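Local coordinates for cytochrome c-552 (Thiobacillus ferrooxidans, PDB 1H1O), which carries electrons in the periplasm as a diheme, high-potential c-type cytochrome of the cytochrome c4 kind, at residues H53-Q58 and I145-Y150. Residues are numbered along the deposited sequence; the frame is centred on the assembly and turned at random.
Sequences HSRADQ and IQQLTY. With HEM (protoporphyrin IX containing Fe), chain D.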
loop_
_atom_site.group_PDB
_atom_site.type_symbol
_atom_site.label_atom_id
_atom_site.label_comp_id
_atom_site.label_asym_id
_atom_site.label_seq_id
_atom_site.Cartn_x
_atom_site.Cartn_y
_atom_site.Cartn_z
ATOM N N HIS A 53 5.048 4.709 -16.231
ATOM C CA HIS A 53 4.734 5.967 -15.570
ATOM C C HIS A 53 3.254 6.228 -15.324
ATOM O O HIS A 53 2.882 7.358 -15.003
ATOM C CB HIS A 53 5.306 7.143 -16.360
ATOM C CG HIS A 53 6.797 7.121 -16.487
ATOM N ND1 HIS A 53 7.508 8.158 -17.053
ATOM C CD2 HIS A 53 7.711 6.188 -16.129
ATOM C CE1 HIS A 53 8.796 7.864 -17.038
ATOM N NE2 HIS A 53 8.947 6.674 -16.484
ATOM N N SER A 54 2.404 5.210 -15.474
ATOM C CA SER A 54 0.982 5.426 -15.223
ATOM C C SER A 54 0.781 5.792 -13.745
ATOM O O SER A 54 -0.106 6.583 -13.418
ATOM C CB SER A 54 0.143 4.198 -15.624
ATOM O OG SER A 54 0.595 3.004 -15.017
ATOM N N ARG A 55 1.580 5.222 -12.844
ATOM C CA ARG A 55 1.455 5.631 -11.445
ATOM C C ARG A 55 2.476 6.743 -11.335
ATOM O O ARG A 55 3.680 6.494 -11.315
ATOM C CB ARG A 55 1.810 4.540 -10.429
ATOM C CG ARG A 55 1.228 4.942 -9.068
ATOM C CD ARG A 55 2.052 4.605 -7.835
ATOM N NE ARG A 55 1.809 3.260 -7.356
ATOM C CZ ARG A 55 1.844 2.891 -6.080
ATOM N NH1 ARG A 55 2.107 3.772 -5.120
ATOM N NH2 ARG A 55 1.625 1.620 -5.769
ATOM N N ALA A 56 1.992 7.971 -11.260
ATOM C CA ALA A 56 2.877 9.113 -11.224
ATOM C C ALA A 56 2.860 9.927 -9.946
ATOM O O ALA A 56 3.168 11.114 -9.978
ATOM C CB ALA A 56 2.571 10.023 -12.429
ATOM N N ASP A 57 2.482 9.334 -8.820
ATOM C CA ASP A 57 2.516 10.122 -7.596
ATOM C C ASP A 57 3.993 10.425 -7.318
ATOM O O ASP A 57 4.873 9.669 -7.713
ATOM C CB ASP A 57 1.894 9.353 -6.429
ATOM C CG ASP A 57 2.428 7.945 -6.308
ATOM O OD1 ASP A 57 3.589 7.768 -5.889
ATOM O OD2 ASP A 57 1.677 7.014 -6.640
ATOM N N GLN A 58 4.249 11.537 -6.645
ATOM C CA GLN A 58 5.606 11.980 -6.333
ATOM C C GLN A 58 6.638 10.931 -5.930
ATOM O O GLN A 58 7.645 10.785 -6.609
ATOM C CB GLN A 58 5.562 13.046 -5.253
ATOM C CG GLN A 58 6.824 13.855 -5.175
ATOM C CD GLN A 58 6.801 14.796 -4.009
ATOM O OE1 GLN A 58 7.179 14.426 -2.899
ATOM N NE2 GLN A 58 6.337 16.016 -4.241
ATOM N N ILE A 145 -1.132 6.493 4.861
ATOM C CA ILE A 145 -1.548 7.894 4.883
ATOM C C ILE A 145 -1.090 8.593 3.612
ATOM O O ILE A 145 -1.833 9.368 3.009
ATOM C CB ILE A 145 -0.940 8.629 6.077
ATOM C CG1 ILE A 145 -1.440 7.984 7.373
ATOM C CG2 ILE A 145 -1.280 10.125 6.002
ATOM C CD1 ILE A 145 -0.886 8.611 8.627
ATOM N N GLN A 146 0.137 8.309 3.200
ATOM C CA GLN A 146 0.682 8.931 2.000
ATOM C C GLN A 146 -0.102 8.536 0.761
ATOM O O GLN A 146 -0.357 9.355 -0.114
ATOM C CB GLN A 146 2.143 8.542 1.800
ATOM C CG GLN A 146 2.754 9.189 0.563
ATOM C CD GLN A 146 2.612 10.708 0.602
ATOM O OE1 GLN A 146 1.642 11.280 0.083
ATOM N NE2 GLN A 146 3.570 11.365 1.238
ATOM N N GLN A 147 -0.467 7.269 0.667
ATOM C CA GLN A 147 -1.212 6.838 -0.497
ATOM C C GLN A 147 -2.640 7.403 -0.463
ATOM O O GLN A 147 -3.171 7.792 -1.484
ATOM C CB GLN A 147 -1.197 5.319 -0.588
ATOM C CG GLN A 147 0.229 4.773 -0.658
ATOM C CD GLN A 147 1.028 5.452 -1.748
ATOM O OE1 GLN A 147 2.184 5.859 -1.542
ATOM N NE2 GLN A 147 0.419 5.591 -2.916
ATOM N N LEU A 148 -3.250 7.470 0.713
ATOM C CA LEU A 148 -4.586 8.016 0.791
ATOM C C LEU A 148 -4.521 9.486 0.379
ATOM O O LEU A 148 -5.431 10.010 -0.255
ATOM C CB LEU A 148 -5.142 7.848 2.207
ATOM C CG LEU A 148 -5.513 6.390 2.484
ATOM C CD1 LEU A 148 -6.005 6.243 3.919
ATOM C CD2 LEU A 148 -6.582 5.944 1.470
ATOM N N THR A 149 -3.423 10.144 0.724
ATOM C CA THR A 149 -3.242 11.540 0.363
ATOM C C THR A 149 -3.144 11.654 -1.164
ATOM O O THR A 149 -3.770 12.523 -1.779
ATOM C CB THR A 149 -1.970 12.087 1.005
ATOM O OG1 THR A 149 -2.070 11.928 2.424
ATOM C CG2 THR A 149 -1.787 13.574 0.679
ATOM N N TYR A 150 -2.360 10.764 -1.769
ATOM C CA TYR A 150 -2.171 10.752 -3.223
ATOM C C TYR A 150 -3.488 10.450 -3.949
ATOM O O TYR A 150 -3.762 10.992 -5.018
ATOM C CB TYR A 150 -1.136 9.691 -3.610
ATOM C CG TYR A 150 0.319 10.030 -3.329
ATOM C CD1 TYR A 150 1.227 9.015 -3.046
ATOM C CD2 TYR A 150 0.804 11.340 -3.412
ATOM C CE1 TYR A 150 2.570 9.274 -2.856
ATOM C CE2 TYR A 150 2.166 11.620 -3.220
ATOM C CZ TYR A 150 3.044 10.573 -2.942
ATOM O OH TYR A 150 4.396 10.773 -2.741
HETATM C CHA HEM D . 6.830 1.255 -3.888
HETATM C CHB HEM D . 8.584 -2.674 -6.017
HETATM C CHC HEM D . 13.042 -0.920 -5.493
HETATM C CHD HEM D . 11.324 2.921 -3.280
HETATM C C1A HEM D . 6.899 0.014 -4.523
HETATM C C2A HEM D . 5.767 -0.809 -4.895
HETATM C C3A HEM D . 6.266 -1.927 -5.495
HETATM C C4A HEM D . 7.705 -1.764 -5.482
HETATM C CMA HEM D . 5.544 -3.113 -6.082
HETATM C CAA HEM D . 4.319 -0.458 -4.652
HETATM C CBA HEM D . 3.765 -1.074 -3.348
HETATM C CGA HEM D . 2.419 -0.750 -3.056
HETATM O O1A HEM D . 2.012 -1.106 -1.892
HETATM O O2A HEM D . 1.654 -0.156 -3.843
HETATM C C1B HEM D . 9.957 -2.528 -6.056
HETATM C C2B HEM D . 10.832 -3.496 -6.673
HETATM C C3B HEM D . 12.094 -2.993 -6.555
HETATM C C4B HEM D . 11.973 -1.738 -5.832
HETATM C CMB HEM D . 10.347 -4.778 -7.324
HETATM C CAB HEM D . 13.400 -3.556 -7.055
HETATM C CBB HEM D . 13.488 -3.723 -8.598
HETATM C C1C HEM D . 12.974 0.271 -4.835
HETATM C C2C HEM D . 14.111 1.097 -4.507
HETATM C C3C HEM D . 13.597 2.189 -3.886
HETATM C C4C HEM D . 12.190 2.016 -3.830
HETATM C CMC HEM D . 15.529 0.727 -4.847
HETATM C CAC HEM D . 14.316 3.429 -3.330
HETATM C CBC HEM D . 15.185 4.174 -4.388
HETATM C C1D HEM D . 9.942 2.809 -3.241
HETATM C C2D HEM D . 9.076 3.826 -2.677
HETATM C C3D HEM D . 7.826 3.367 -2.875
HETATM C C4D HEM D . 7.926 2.061 -3.524
HETATM C CMD HEM D . 9.564 5.111 -2.052
HETATM C CAD HEM D . 6.523 4.017 -2.556
HETATM C CBD HEM D . 6.351 5.117 -3.728
HETATM C CGD HEM D . 5.049 5.553 -4.010
HETATM O O1D HEM D . 4.388 6.095 -3.104
HETATM O O2D HEM D . 4.550 5.449 -5.167
HETATM N NA HEM D . 8.068 -0.577 -4.883
HETATM N NB HEM D . 10.659 -1.455 -5.541
HETATM N NC HEM D . 11.797 0.854 -4.405
HETATM N ND HEM D . 9.230 1.751 -3.742
HETATM FE FE HEM D . 9.947 0.140 -4.611
HETATM O O HOH W 1 4.997 13.044 -1.846
#
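Asp57 lays its CB over the face of the Tyr150 ring, a CH-pi contact in which CB stands 3.4 Å from the ring centroid and almost on the ring normal. The carboxylate continues the stack, its plane tilted only 15° from that of the ring. With CG turned between the backbone N and the carbonyl carbon (chi1 49°), the acid group reaches forward as the N-cap of helix 58-63, where OD1 accepts from the backbone N of Gly60. The same OD1 lies 2.6 Å from heme O2D, so close that one of the two acid groups probably carries a proton. Gln146 OE1 sits over the opposite face of the tyrosine ring, sandwiching it between an aliphatic carbon and an amide oxygen. At the far end of the ring, Tyr150 OH meets CB of Gln58 at 3.6 Å, takes part in a hydrogen bond with the backbone N of Asn59, and shares a water with Gln58 OE1, whose own bond to that water is weak. A leucine in place of Tyr150 would probably leave Asp57 CB without its aromatic face and Asn59 N without its hydroxyl partner. On the heme side, Arg55 NH2 gives O2A of the other propionate a 2.6 Å hydrogen bond in the guanidinium plane, with an N-H...O angle of 140°. Gln147 crosses Arg55 at about a right angle beside the propionate that carries O1D and O2D, and also touches the second heme. The contact joins the two cytochrome c domains across the propionate side of one heme: the loop between helices 40-51 and 58-63 of the first meets helix 141-153 of the second, which packs in turn against helix 170-182.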